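Local coordinates for capsule biosynthesis protein CapD proenzyme (Bacillus anthracis, PDB 3G9K), which cleaves the poly-gamma-D-glutamate capsule and, as a transpeptidase, joins it by an amide bond to meso-diaminopimelic acid of the peptidoglycan, at residues G19-S24 and K36-G41; G41-D46 and Y115-M120; E219-V224 and P237-G242; L245-K250 and D302-T307. One frame throughout, in Å; residues are numbered along the deposited sequence.

Contact 1 (G19-S24 and K36-G41); sequences GTYGVS and KVLKNG
Tyr21 sets CG between its own backbone N and carbonyl carbon (chi1 55°), which swings the phenol across the end of helix 28-39; there Leu38, with CG opposite its carbonyl carbon (chi1 -72°), presents CB to the ring. Leu38 CB lies over one face, 3.9 Å from the centroid of the Tyr21 ring, in a CH-pi contact. Because the two side chains run past each other in opposite directions, Leu38 CD1 ends near the strand and meets Val23 CG2 at 3.6 Å. A branched leucine suits this place, touching the ring with its base and the valine with a tip. Farther out, Tyr21 OH rests 3.3 Å from Lys39 CA and also touches the first methylenes of the lysine. The helix ends in a Schellman motif: Gly41, the C-prime residue, has the positive phi that glycine accommodates readily, and Gly41 N bonds to Leu38 O at 2.9 Å. Met35 of helix 28-39 and Ala47 of helix 44-58 extend the apolar layer, joined by Ile6 of the partner chain, the other polypeptide cut from the same CapD precursor. Residues 22-24 of this N-terminal piece of the gamma-glutamyltransferase-family enzyme pair antiparallel with a strand of that chain, carrying the sheet across the interface.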
loop_
_atom_site.group_PDB
_atom_site.type_symbol
_atom_site.label_atom_id
_atom_site.label_comp_id
_atom_site.label_asym_id
_atom_site.label_seq_id
_atom_site.Cartn_x
_atom_site.Cartn_y
_atom_site.Cartn_z
ATOM N N GLY A 19 11.523 -23.929 9.916
ATOM C CA GLY A 19 11.465 -22.549 9.399
ATOM C C GLY A 19 10.037 -22.048 9.230
ATOM O O GLY A 19 9.128 -22.807 8.858
ATOM N N THR A 20 9.827 -20.767 9.523
ATOM C CA THR A 20 8.493 -20.207 9.465
ATOM C C THR A 20 8.471 -18.996 8.518
ATOM O O THR A 20 9.441 -18.220 8.453
ATOM C CB THR A 20 7.992 -19.856 10.890
ATOM O OG1 THR A 20 6.558 -19.777 10.901
ATOM C CG2 THR A 20 8.592 -18.595 11.390
ATOM N N TYR A 21 7.350 -18.866 7.810
ATOM C CA TYR A 21 7.139 -17.797 6.828
ATOM C C TYR A 21 5.647 -17.575 6.533
ATOM O O TYR A 21 4.812 -18.415 6.815
ATOM C CB TYR A 21 7.869 -18.121 5.530
ATOM C CG TYR A 21 7.528 -19.468 4.920
ATOM C CD1 TYR A 21 8.324 -20.595 5.188
ATOM C CD2 TYR A 21 6.431 -19.622 4.079
ATOM C CE1 TYR A 21 8.017 -21.843 4.628
ATOM C CE2 TYR A 21 6.114 -20.859 3.532
ATOM C CZ TYR A 21 6.926 -21.960 3.804
ATOM O OH TYR A 21 6.620 -23.194 3.265
ATOM N N GLY A 22 5.347 -16.420 5.925
ATOM C CA GLY A 22 4.000 -15.951 5.794
ATOM C C GLY A 22 3.913 -14.841 4.747
ATOM O O GLY A 22 4.892 -14.143 4.504
ATOM N N VAL A 23 2.740 -14.733 4.146
ATOM C CA VAL A 23 2.373 -13.666 3.210
ATOM C C VAL A 23 0.968 -13.155 3.526
ATOM O O VAL A 23 0.034 -13.950 3.737
ATOM C CB VAL A 23 2.366 -14.183 1.736
ATOM C CG1 VAL A 23 2.049 -13.040 0.731
ATOM C CG2 VAL A 23 3.693 -14.880 1.403
ATOM N N SER A 24 0.782 -11.833 3.481
ATOM C CA SER A 24 -0.554 -11.234 3.625
ATOM C C SER A 24 -0.705 -10.246 2.482
ATOM O O SER A 24 0.116 -9.346 2.367
ATOM C CB SER A 24 -0.710 -10.547 4.984
ATOM O OG SER A 24 -1.968 -9.896 5.103
ATOM N N LYS A 36 4.681 -19.875 -2.492
ATOM C CA LYS A 36 5.491 -20.760 -3.361
ATOM C C LYS A 36 7.003 -20.426 -3.347
ATOM O O LYS A 36 7.839 -21.323 -3.175
ATOM C CB LYS A 36 4.869 -20.815 -4.773
ATOM C CG LYS A 36 5.421 -21.856 -5.792
ATOM C CD LYS A 36 4.458 -21.894 -6.989
ATOM C CE LYS A 36 4.899 -22.719 -8.160
ATOM N NZ LYS A 36 3.676 -23.063 -9.010
ATOM N N VAL A 37 7.365 -19.153 -3.489
ATOM C CA VAL A 37 8.753 -18.720 -3.390
ATOM C C VAL A 37 9.359 -19.085 -2.039
ATOM O O VAL A 37 10.520 -19.538 -1.936
ATOM C CB VAL A 37 8.873 -17.179 -3.634
ATOM C CG1 VAL A 37 10.245 -16.640 -3.287
ATOM C CG2 VAL A 37 8.521 -16.857 -5.086
ATOM N N LEU A 38 8.593 -18.856 -0.988
ATOM C CA LEU A 38 9.099 -19.030 0.359
ATOM C C LEU A 38 9.212 -20.524 0.668
ATOM O O LEU A 38 10.176 -20.934 1.251
ATOM C CB LEU A 38 8.189 -18.327 1.382
ATOM C CG LEU A 38 8.251 -16.785 1.395
ATOM C CD1 LEU A 38 7.035 -16.146 2.118
ATOM C CD2 LEU A 38 9.541 -16.288 2.013
ATOM N N LYS A 39 8.218 -21.304 0.283
ATOM C CA LYS A 39 8.233 -22.758 0.465
ATOM C C LYS A 39 9.505 -23.376 -0.141
ATOM O O LYS A 39 10.100 -24.283 0.439
ATOM C CB LYS A 39 6.994 -23.385 -0.180
ATOM C CG LYS A 39 6.843 -24.911 0.040
ATOM C CD LYS A 39 5.467 -25.436 -0.392
ATOM C CE LYS A 39 5.303 -26.954 -0.112
ATOM N NZ LYS A 39 4.766 -27.264 1.249
ATOM N N ASN A 40 9.917 -22.857 -1.292
ATOM C CA ASN A 40 11.080 -23.355 -1.998
ATOM C C ASN A 40 12.376 -22.724 -1.537
ATOM O O ASN A 40 13.426 -22.863 -2.172
ATOM C CB ASN A 40 10.870 -23.160 -3.490
ATOM C CG ASN A 40 9.756 -24.024 -4.021
ATOM O OD1 ASN A 40 8.929 -23.580 -4.816
ATOM N ND2 ASN A 40 9.709 -25.267 -3.561
ATOM N N GLY A 41 12.322 -22.040 -0.413
ATOM C CA GLY A 41 13.531 -21.568 0.209
ATOM C C GLY A 41 13.890 -20.120 -0.038
ATOM O O GLY A 41 14.898 -19.652 0.479
#

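Contact 2 (G41-D46 and Y115-M120); sequences GGSAVD and YGSLPM
The carboxylate of Asp46 takes two consecutive backbone N-H groups of the loop: Ser117 N reaches Asp46 OD1 at 2.9 Å, and Leu118 N reaches Asp46 OD2 at the same 2.9 Å. This two-pronged grip ties the first turn of helix 44-58, opened by the N-cap Ser43, to the link between helices 104-115 and 120-133. OD1 uses its syn lone pair, whereas OD2 is met on the syn side but 29° out of the carboxylate plane. With both oxygens engaged, rotation of the carboxylate is restricted, and its negative charge sits at the amino end of a helix, which would probably favour it. An aspartate suits this place: its short side chain keeps the carboxylate near the helix and offers one oxygen to each N-H.

Ser43 OG caps the helix by accepting from Asp46 N at 3.1 Å. The same hydroxyl is hydrogen-bonded to a water that donates to Tyr115 O and is also hydrogen-bonded to Ser117 OG, bridging the two segments. Glycine suits this point of the loop, since Gly116 CA passes 3.4 Å from Asp46 OD1, with little space beside that oxygen for a side chain.

The Leu118 side chain lies against Asp46 OD2, with Leu123 of helix 120-133 touching both residues. On the Tyr115 side, Val45 also packs on Ile111 of helix 104-115. Val45 sets both methyls round the Tyr115 carbonyl oxygen: Val45 CB approaches Tyr115 O to 3.6 Å, and the side chains cross obliquely, with Val45 CG1 4.0 Å from Tyr115 CB.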
loop_
_atom_site.group_PDB
_atom_site.type_symbol
_atom_site.label_atom_id
_atom_site.label_comp_id
_atom_site.label_asym_id
_atom_site.label_seq_id
_atom_site.Cartn_x
_atom_site.Cartn_y
_atom_site.Cartn_z
ATOM N N GLY A 41 12.322 -22.040 -0.413
ATOM C CA GLY A 41 13.531 -21.568 0.209
ATOM C C GLY A 41 13.890 -20.120 -0.038
ATOM O O GLY A 41 14.898 -19.652 0.479
ATOM N N GLY A 42 13.060 -19.397 -0.783
ATOM C CA GLY A 42 13.333 -18.003 -1.096
ATOM C C GLY A 42 13.203 -17.041 0.077
ATOM O O GLY A 42 12.625 -17.383 1.122
ATOM N N SER A 43 13.722 -15.830 -0.116
ATOM C CA SER A 43 13.786 -14.809 0.911
ATOM C C SER A 43 12.539 -13.921 0.898
ATOM O O SER A 43 11.799 -13.953 -0.052
ATOM C CB SER A 43 14.999 -13.944 0.669
ATOM O OG SER A 43 14.856 -13.140 -0.516
ATOM N N ALA A 44 12.362 -13.063 1.907
ATOM C CA ALA A 44 11.211 -12.131 1.906
ATOM C C ALA A 44 11.281 -11.197 0.702
ATOM O O ALA A 44 10.250 -10.933 0.072
ATOM C CB ALA A 44 11.144 -11.331 3.211
ATOM N N VAL A 45 12.495 -10.731 0.364
ATOM C CA VAL A 45 12.689 -9.787 -0.770
ATOM C C VAL A 45 12.336 -10.453 -2.087
ATOM O O VAL A 45 11.539 -9.920 -2.858
ATOM C CB VAL A 45 14.084 -9.148 -0.764
ATOM C CG1 VAL A 45 14.370 -8.279 -2.019
ATOM C CG2 VAL A 45 14.220 -8.299 0.454
ATOM N N ASP A 46 12.893 -11.618 -2.352
ATOM C CA ASP A 46 12.498 -12.356 -3.565
ATOM C C ASP A 46 10.990 -12.589 -3.722
ATOM O O ASP A 46 10.400 -12.382 -4.803
ATOM C CB ASP A 46 13.223 -13.682 -3.575
ATOM C CG ASP A 46 14.703 -13.531 -3.874
ATOM O OD1 ASP A 46 15.173 -12.414 -4.181
ATOM O OD2 ASP A 46 15.391 -14.556 -3.824
ATOM N N TYR A 115 19.273 -6.381 -2.566
ATOM C CA TYR A 115 18.702 -7.125 -1.427
ATOM C C TYR A 115 18.137 -8.506 -1.784
ATOM O O TYR A 115 17.727 -9.270 -0.905
ATOM C CB TYR A 115 17.636 -6.272 -0.717
ATOM C CG TYR A 115 18.108 -4.863 -0.401
ATOM C CD1 TYR A 115 18.865 -4.588 0.748
ATOM C CD2 TYR A 115 17.814 -3.811 -1.262
ATOM C CE1 TYR A 115 19.306 -3.280 1.023
ATOM C CE2 TYR A 115 18.244 -2.521 -1.003
ATOM C CZ TYR A 115 18.989 -2.260 0.136
ATOM O OH TYR A 115 19.392 -0.967 0.357
ATOM N N GLY A 116 18.089 -8.845 -3.069
ATOM C CA GLY A 116 17.591 -10.130 -3.476
ATOM C C GLY A 116 18.583 -11.258 -3.614
ATOM O O GLY A 116 19.757 -11.114 -3.369
ATOM N N SER A 117 18.075 -12.401 -4.011
ATOM C CA SER A 117 18.905 -13.608 -4.020
ATOM C C SER A 117 18.839 -14.370 -5.327
ATOM O O SER A 117 19.867 -14.615 -5.973
ATOM C CB SER A 117 18.506 -14.535 -2.865
ATOM O OG SER A 117 19.031 -14.029 -1.665
ATOM N N LEU A 118 17.639 -14.749 -5.717
ATOM C CA LEU A 118 17.452 -15.490 -6.954
ATOM C C LEU A 118 17.596 -14.518 -8.149
ATOM O O LEU A 118 17.451 -13.310 -7.988
ATOM C CB LEU A 118 16.089 -16.166 -6.941
ATOM C CG LEU A 118 15.891 -17.303 -5.915
ATOM C CD1 LEU A 118 14.411 -17.682 -5.678
ATOM C CD2 LEU A 118 16.661 -18.527 -6.396
ATOM N N PRO A 119 17.940 -15.036 -9.343
ATOM C CA PRO A 119 17.957 -14.165 -10.522
ATOM C C PRO A 119 16.578 -13.608 -10.857
ATOM O O PRO A 119 15.559 -14.265 -10.614
ATOM C CB PRO A 119 18.401 -15.107 -11.649
ATOM C CG PRO A 119 18.110 -16.457 -11.151
ATOM C CD PRO A 119 18.313 -16.417 -9.676
HETATM N N MSE A 120 16.594 -12.414 -11.446
HETATM C CA MSE A 120 15.363 -11.696 -11.736
HETATM C C MSE A 120 14.414 -12.467 -12.645
HETATM O O MSE A 120 13.209 -12.514 -12.393
HETATM C CB MSE A 120 15.694 -10.328 -12.331
HETATM C CG MSE A 120 14.506 -9.428 -12.416
HETATM SE SE MSE A 120 13.786 -9.199 -10.625
HETATM C CE MSE A 120 14.015 -7.302 -10.519
HETATM O O HOH W 1 17.399 -11.988 -0.446
#

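Contact 3 (E219-V224 and P237-G242); sequences EVRKPV and PPPFSG
Arg221, on strand 219-228 of the antiparallel sheet, lays its guanidinium against the Pro237-Pro238-Pro239 loop that leads from strand 231-235 into helix 242-254. The loop folds as a type VIa beta turn, with a cis peptide before Pro239 and Phe240 N bonded to Pro237 O at 2.8 Å. Prolines suit a turn that needs rigid geometry and, at Pro239, a cis bond.

The polar partner of Arg221 is Asp83 on the adjacent strand 79-83, which forms a salt bridge with Arg221 NH2. Beyond the turn, Ser241 OG is hydrogen-bonded to Thr58 O of the partner chain.

Toward the turn itself the guanidinium makes packing contacts. The arginine chain runs extended from CG to NE, and Pro238 O and Pro239 CD lie over one face of the group, with Glu219 CB on the other. Pro239 CD is 3.8 Å from Arg221 NE, the two side chains crossing at about a right angle.

Proline rings and aliphatic side chains make the apolar part. Pro237 lies in the bend of the strand: its CG is 3.7 Å from Arg221 CB. Pro237 CG also lies 3.4 Å from Lys222 O. At the far end Val224, with CG1 anti to its backbone N (chi1 -172°), directs its other methyl at the loop: Val224 CG2 meets Pro237 CA at 3.5 Å.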
loop_
_atom_site.group_PDB
_atom_site.type_symbol
_atom_site.label_atom_id
_atom_site.label_comp_id
_atom_site.label_asym_id
_atom_site.label_seq_id
_atom_site.Cartn_x
_atom_site.Cartn_y
_atom_site.Cartn_z
ATOM N N GLU A 219 15.258 6.052 -5.022
ATOM C CA GLU A 219 15.934 6.592 -3.828
ATOM C C GLU A 219 15.905 5.572 -2.691
ATOM O O GLU A 219 14.857 4.948 -2.433
ATOM C CB GLU A 219 15.293 7.904 -3.416
ATOM C CG GLU A 219 15.353 8.977 -4.524
ATOM C CD GLU A 219 16.789 9.488 -4.812
ATOM O OE1 GLU A 219 17.652 9.351 -3.927
ATOM O OE2 GLU A 219 17.064 9.992 -5.934
ATOM N N VAL A 220 17.067 5.375 -2.061
ATOM C CA VAL A 220 17.212 4.545 -0.864
ATOM C C VAL A 220 17.214 5.513 0.303
ATOM O O VAL A 220 17.883 6.538 0.251
ATOM C CB VAL A 220 18.479 3.682 -0.918
ATOM C CG1 VAL A 220 18.655 2.856 0.347
ATOM C CG2 VAL A 220 18.419 2.796 -2.147
ATOM N N ARG A 221 16.367 5.237 1.302
ATOM C CA ARG A 221 16.140 6.159 2.410
ATOM C C ARG A 221 16.214 5.358 3.696
ATOM O O ARG A 221 16.065 4.136 3.682
ATOM C CB ARG A 221 14.790 6.859 2.290
ATOM C CG ARG A 221 14.532 7.565 0.969
ATOM C CD ARG A 221 13.276 8.443 1.062
ATOM N NE ARG A 221 12.806 8.930 -0.239
ATOM C CZ ARG A 221 13.322 9.951 -0.913
ATOM N NH1 ARG A 221 14.338 10.662 -0.408
ATOM N NH2 ARG A 221 12.818 10.283 -2.105
ATOM N N LYS A 222 16.525 6.048 4.788
ATOM C CA LYS A 222 16.508 5.440 6.117
ATOM C C LYS A 222 15.063 5.378 6.623
ATOM O O LYS A 222 14.353 6.355 6.546
ATOM C CB LYS A 222 17.351 6.261 7.106
ATOM C CG LYS A 222 18.724 5.652 7.396
ATOM C CD LYS A 222 18.612 4.257 8.080
ATOM C CE LYS A 222 19.391 3.189 7.280
ATOM N NZ LYS A 222 19.377 1.862 7.962
ATOM N N PRO A 223 14.620 4.232 7.113
ATOM C CA PRO A 223 13.276 4.285 7.729
ATOM C C PRO A 223 13.178 5.277 8.898
ATOM O O PRO A 223 14.166 5.505 9.592
ATOM C CB PRO A 223 13.067 2.859 8.203
ATOM C CG PRO A 223 13.949 2.023 7.294
ATOM C CD PRO A 223 15.177 2.867 7.124
ATOM N N VAL A 224 12.007 5.881 9.083
ATOM C CA VAL A 224 11.711 6.646 10.303
ATOM C C VAL A 224 11.679 5.610 11.422
ATOM O O VAL A 224 11.095 4.531 11.264
ATOM C CB VAL A 224 10.344 7.377 10.269
ATOM C CG1 VAL A 224 10.195 8.308 11.500
ATOM C CG2 VAL A 224 10.160 8.179 9.021
ATOM N N PRO A 237 9.634 7.106 5.389
ATOM C CA PRO A 237 10.019 8.519 5.519
ATOM C C PRO A 237 9.472 9.427 4.418
ATOM O O PRO A 237 8.931 8.933 3.412
ATOM C CB PRO A 237 11.542 8.456 5.423
ATOM C CG PRO A 237 11.789 7.346 4.475
ATOM C CD PRO A 237 10.710 6.316 4.765
ATOM N N PRO A 238 9.613 10.757 4.588
ATOM C CA PRO A 238 9.274 11.691 3.522
ATOM C C PRO A 238 9.845 11.265 2.179
ATOM O O PRO A 238 11.004 10.801 2.100
ATOM C CB PRO A 238 9.872 13.012 4.007
ATOM C CG PRO A 238 9.814 12.916 5.448
ATOM C CD PRO A 238 10.048 11.468 5.808
ATOM N N PRO A 239 9.026 11.357 1.121
ATOM C CA PRO A 239 7.694 11.975 0.990
ATOM C C PRO A 239 6.503 11.084 1.435
ATOM O O PRO A 239 5.346 11.511 1.328
ATOM C CB PRO A 239 7.601 12.238 -0.511
ATOM C CG PRO A 239 8.280 11.047 -1.096
ATOM C CD PRO A 239 9.453 10.736 -0.137
ATOM N N PHE A 240 6.779 9.896 1.965
ATOM C CA PHE A 240 5.728 9.030 2.542
ATOM C C PHE A 240 5.311 9.632 3.896
ATOM O O PHE A 240 5.968 10.564 4.386
ATOM C CB PHE A 240 6.232 7.590 2.693
ATOM C CG PHE A 240 6.389 6.845 1.369
ATOM C CD1 PHE A 240 5.495 5.851 1.024
ATOM C CD2 PHE A 240 7.423 7.155 0.487
ATOM C CE1 PHE A 240 5.624 5.153 -0.182
ATOM C CE2 PHE A 240 7.568 6.478 -0.734
ATOM C CZ PHE A 240 6.659 5.481 -1.065
ATOM N N SER A 241 4.268 9.087 4.536
ATOM C CA SER A 241 3.705 9.690 5.753
ATOM C C SER A 241 3.767 8.806 7.005
ATOM O O SER A 241 2.879 8.800 7.827
ATOM C CB SER A 241 2.269 10.101 5.454
ATOM O OG SER A 241 2.317 11.186 4.543
ATOM N N GLY A 242 4.857 8.101 7.164
ATOM C CA GLY A 242 5.100 7.369 8.395
ATOM C C GLY A 242 5.248 8.271 9.612
ATOM O O GLY A 242 4.818 7.899 10.690
#

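Contact 4 (L245-K250 and D302-T307); sequences LLQMLK and DKYIST
Lys250 and Ile305 meet at about a right angle, the isoleucine pointing into the neighbouring helix and the lysine passing across it. Lys250 CB touches Ile305 CG1 at 3.8 Å, and the chain then curls, bent at both chi3 and chi4, so that its ammonium turns back to the start of helix 302-306. There Lys250 NZ donates to Asp302 OD1 at 2.7 Å, a salt bridge in which the nitrogen comes from the syn side, 35° out of the carboxylate plane. Lys250 NZ also bonds to Asn227 O of strand 219-228, so this buried charge has two acceptors. Lysine suits the place because its methylenes pack on Ile305 while its tip reaches the carboxylate; Asp302, in the first turn, carries a charge that the amino end of the helix would probably favour.

One turn earlier, Gln247 extends beyond CG toward Tyr304. Its amide lies nearly parallel to the phenol ring, 7° between the planes, but Gln247 NE2 comes in obliquely, 3.6 Å from Tyr304 CE2. The amide nitrogen is hydrogen-bonded to Met299 O, and Tyr304 OH to Asp281 on helix 264-284, so both flat groups are held from outside. Between the salt bridge and the amide-ring contact sits Ile305, whose CD1 lies 4.1 Å from Gln247 CG.

Ser306 N and Ser306 OG both bond to Asp302 O, from opposite faces of its plane. The axes of segments 245-250 and 302-306 approach to 10.4 Å and cross at -75°: a steep helix-helix crossing, with Ile305 packed against Gln247 and Lys250, which lie one turn apart.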
loop_
_atom_site.group_PDB
_atom_site.type_symbol
_atom_site.label_atom_id
_atom_site.label_comp_id
_atom_site.label_asym_id
_atom_site.label_seq_id
_atom_site.Cartn_x
_atom_site.Cartn_y
_atom_site.Cartn_z
ATOM N N LEU A 245 1.724 8.996 10.861
ATOM C CA LEU A 245 1.114 7.825 11.493
ATOM C C LEU A 245 1.659 7.614 12.892
ATOM O O LEU A 245 0.892 7.415 13.835
ATOM C CB LEU A 245 1.371 6.575 10.638
ATOM C CG LEU A 245 1.095 5.222 11.284
ATOM C CD1 LEU A 245 -0.314 5.114 11.883
ATOM C CD2 LEU A 245 1.349 4.136 10.215
ATOM N N LEU A 246 2.980 7.708 13.041
ATOM C CA LEU A 246 3.618 7.491 14.342
ATOM C C LEU A 246 3.314 8.597 15.390
ATOM O O LEU A 246 3.139 8.315 16.569
ATOM C CB LEU A 246 5.138 7.390 14.165
ATOM C CG LEU A 246 5.893 6.320 14.947
ATOM C CD1 LEU A 246 7.396 6.598 14.926
ATOM C CD2 LEU A 246 5.361 6.043 16.324
ATOM N N GLN A 247 3.312 9.844 14.951
ATOM C CA GLN A 247 2.789 10.939 15.759
ATOM C C GLN A 247 1.375 10.665 16.302
ATOM O O GLN A 247 1.112 10.852 17.504
ATOM C CB GLN A 247 2.758 12.232 14.936
ATOM C CG GLN A 247 4.121 12.811 14.650
ATOM C CD GLN A 247 4.067 14.010 13.716
ATOM O OE1 GLN A 247 3.071 14.228 13.013
ATOM N NE2 GLN A 247 5.151 14.819 13.719
HETATM N N MSE A 248 0.499 10.249 15.428
HETATM C CA MSE A 248 -0.875 9.918 15.801
HETATM C C MSE A 248 -0.960 8.744 16.783
HETATM O O MSE A 248 -1.743 8.789 17.733
HETATM C CB MSE A 248 -1.727 9.643 14.566
HETATM C CG MSE A 248 -2.099 10.882 13.774
HETATM SE SE MSE A 248 -3.206 10.559 12.241
HETATM C CE MSE A 248 -4.699 9.673 13.075
ATOM N N LEU A 249 -0.183 7.691 16.526
ATOM C CA LEU A 249 -0.110 6.567 17.453
ATOM C C LEU A 249 0.373 7.044 18.826
ATOM O O LEU A 249 -0.202 6.667 19.837
ATOM C CB LEU A 249 0.822 5.472 16.932
ATOM C CG LEU A 249 0.361 4.678 15.688
ATOM C CD1 LEU A 249 1.518 3.833 15.169
ATOM C CD2 LEU A 249 -0.886 3.783 15.973
ATOM N N LYS A 250 1.441 7.849 18.837
ATOM C CA LYS A 250 2.030 8.336 20.086
ATOM C C LYS A 250 1.090 9.309 20.816
ATOM O O LYS A 250 0.908 9.191 22.034
ATOM C CB LYS A 250 3.397 8.942 19.834
ATOM C CG LYS A 250 4.452 7.924 19.454
ATOM C CD LYS A 250 5.803 8.578 19.286
ATOM C CE LYS A 250 6.438 8.892 20.651
ATOM N NZ LYS A 250 7.000 7.698 21.350
ATOM N N ASP A 302 9.417 11.536 21.642
ATOM C CA ASP A 302 8.546 11.895 22.773
ATOM C C ASP A 302 8.488 13.408 23.005
ATOM O O ASP A 302 7.421 13.959 23.298
ATOM C CB ASP A 302 8.989 11.203 24.067
ATOM C CG ASP A 302 8.718 9.713 24.065
ATOM O OD1 ASP A 302 7.705 9.292 23.470
ATOM O OD2 ASP A 302 9.514 8.957 24.676
ATOM N N LYS A 303 9.627 14.078 22.848
ATOM C CA LYS A 303 9.698 15.519 23.113
ATOM C C LYS A 303 9.004 16.341 22.031
ATOM O O LYS A 303 8.374 17.359 22.322
ATOM C CB LYS A 303 11.154 15.977 23.304
ATOM C CG LYS A 303 11.665 15.847 24.771
ATOM C CD LYS A 303 12.660 16.960 25.114
ATOM C CE LYS A 303 13.372 16.748 26.460
ATOM N NZ LYS A 303 14.089 17.989 26.917
ATOM N N TYR A 304 9.095 15.898 20.782
ATOM C CA TYR A 304 8.360 16.570 19.718
ATOM C C TYR A 304 6.853 16.390 19.914
ATOM O O TYR A 304 6.103 17.357 19.801
ATOM C CB TYR A 304 8.775 16.059 18.337
ATOM C CG TYR A 304 8.229 16.898 17.205
ATOM C CD1 TYR A 304 8.988 17.916 16.649
ATOM C CD2 TYR A 304 6.947 16.695 16.715
ATOM C CE1 TYR A 304 8.500 18.693 15.624
ATOM C CE2 TYR A 304 6.443 17.468 15.700
ATOM C CZ TYR A 304 7.221 18.471 15.151
ATOM O OH TYR A 304 6.727 19.247 14.119
ATOM N N ILE A 305 6.426 15.153 20.191
ATOM C CA ILE A 305 5.008 14.853 20.466
ATOM C C ILE A 305 4.497 15.689 21.663
ATOM O O ILE A 305 3.362 16.182 21.640
ATOM C CB ILE A 305 4.746 13.322 20.693
ATOM C CG1 ILE A 305 4.507 12.593 19.352
ATOM C CG2 ILE A 305 3.509 13.089 21.549
ATOM C CD1 ILE A 305 5.661 12.647 18.395
ATOM N N SER A 306 5.344 15.840 22.689
ATOM C CA SER A 306 5.080 16.731 23.849
ATOM C C SER A 306 4.628 18.121 23.448
ATOM O O SER A 306 3.690 18.672 24.035
ATOM C CB SER A 306 6.342 16.917 24.698
ATOM O OG SER A 306 6.533 15.838 25.581
ATOM N N THR A 307 5.285 18.693 22.460
ATOM C CA THR A 307 5.003 20.057 22.020
ATOM C C THR A 307 3.939 20.205 20.949
ATOM O O THR A 307 3.710 21.277 20.456
ATOM C CB THR A 307 6.281 20.735 21.531
ATOM O OG1 THR A 307 6.822 20.008 20.442
ATOM C CG2 THR A 307 7.291 20.716 22.599
#

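In the fold
Contacts 1 and 2 form one region: they share Gly41 and touch directly, helix 28-39 ending in contact 1 and helix 44-58 beginning in contact 2. Contact 1 is buried and apolar, contact 2 only partly buried and ruled by backbone N-H groups, a carboxylate and water. Contact 3, about 23 Å from contact 2 between centres, touches it through Tyr115 and Val220; also partly buried, it is proline packing, with its arginine's charge answered outside. Contact 4 is buried although its centre lies about 26 Å from the chain's centre, and combines apolar packing with a salt bridge. Helix 242-254 joins these last two, starting in contact 3 and serving contact 4.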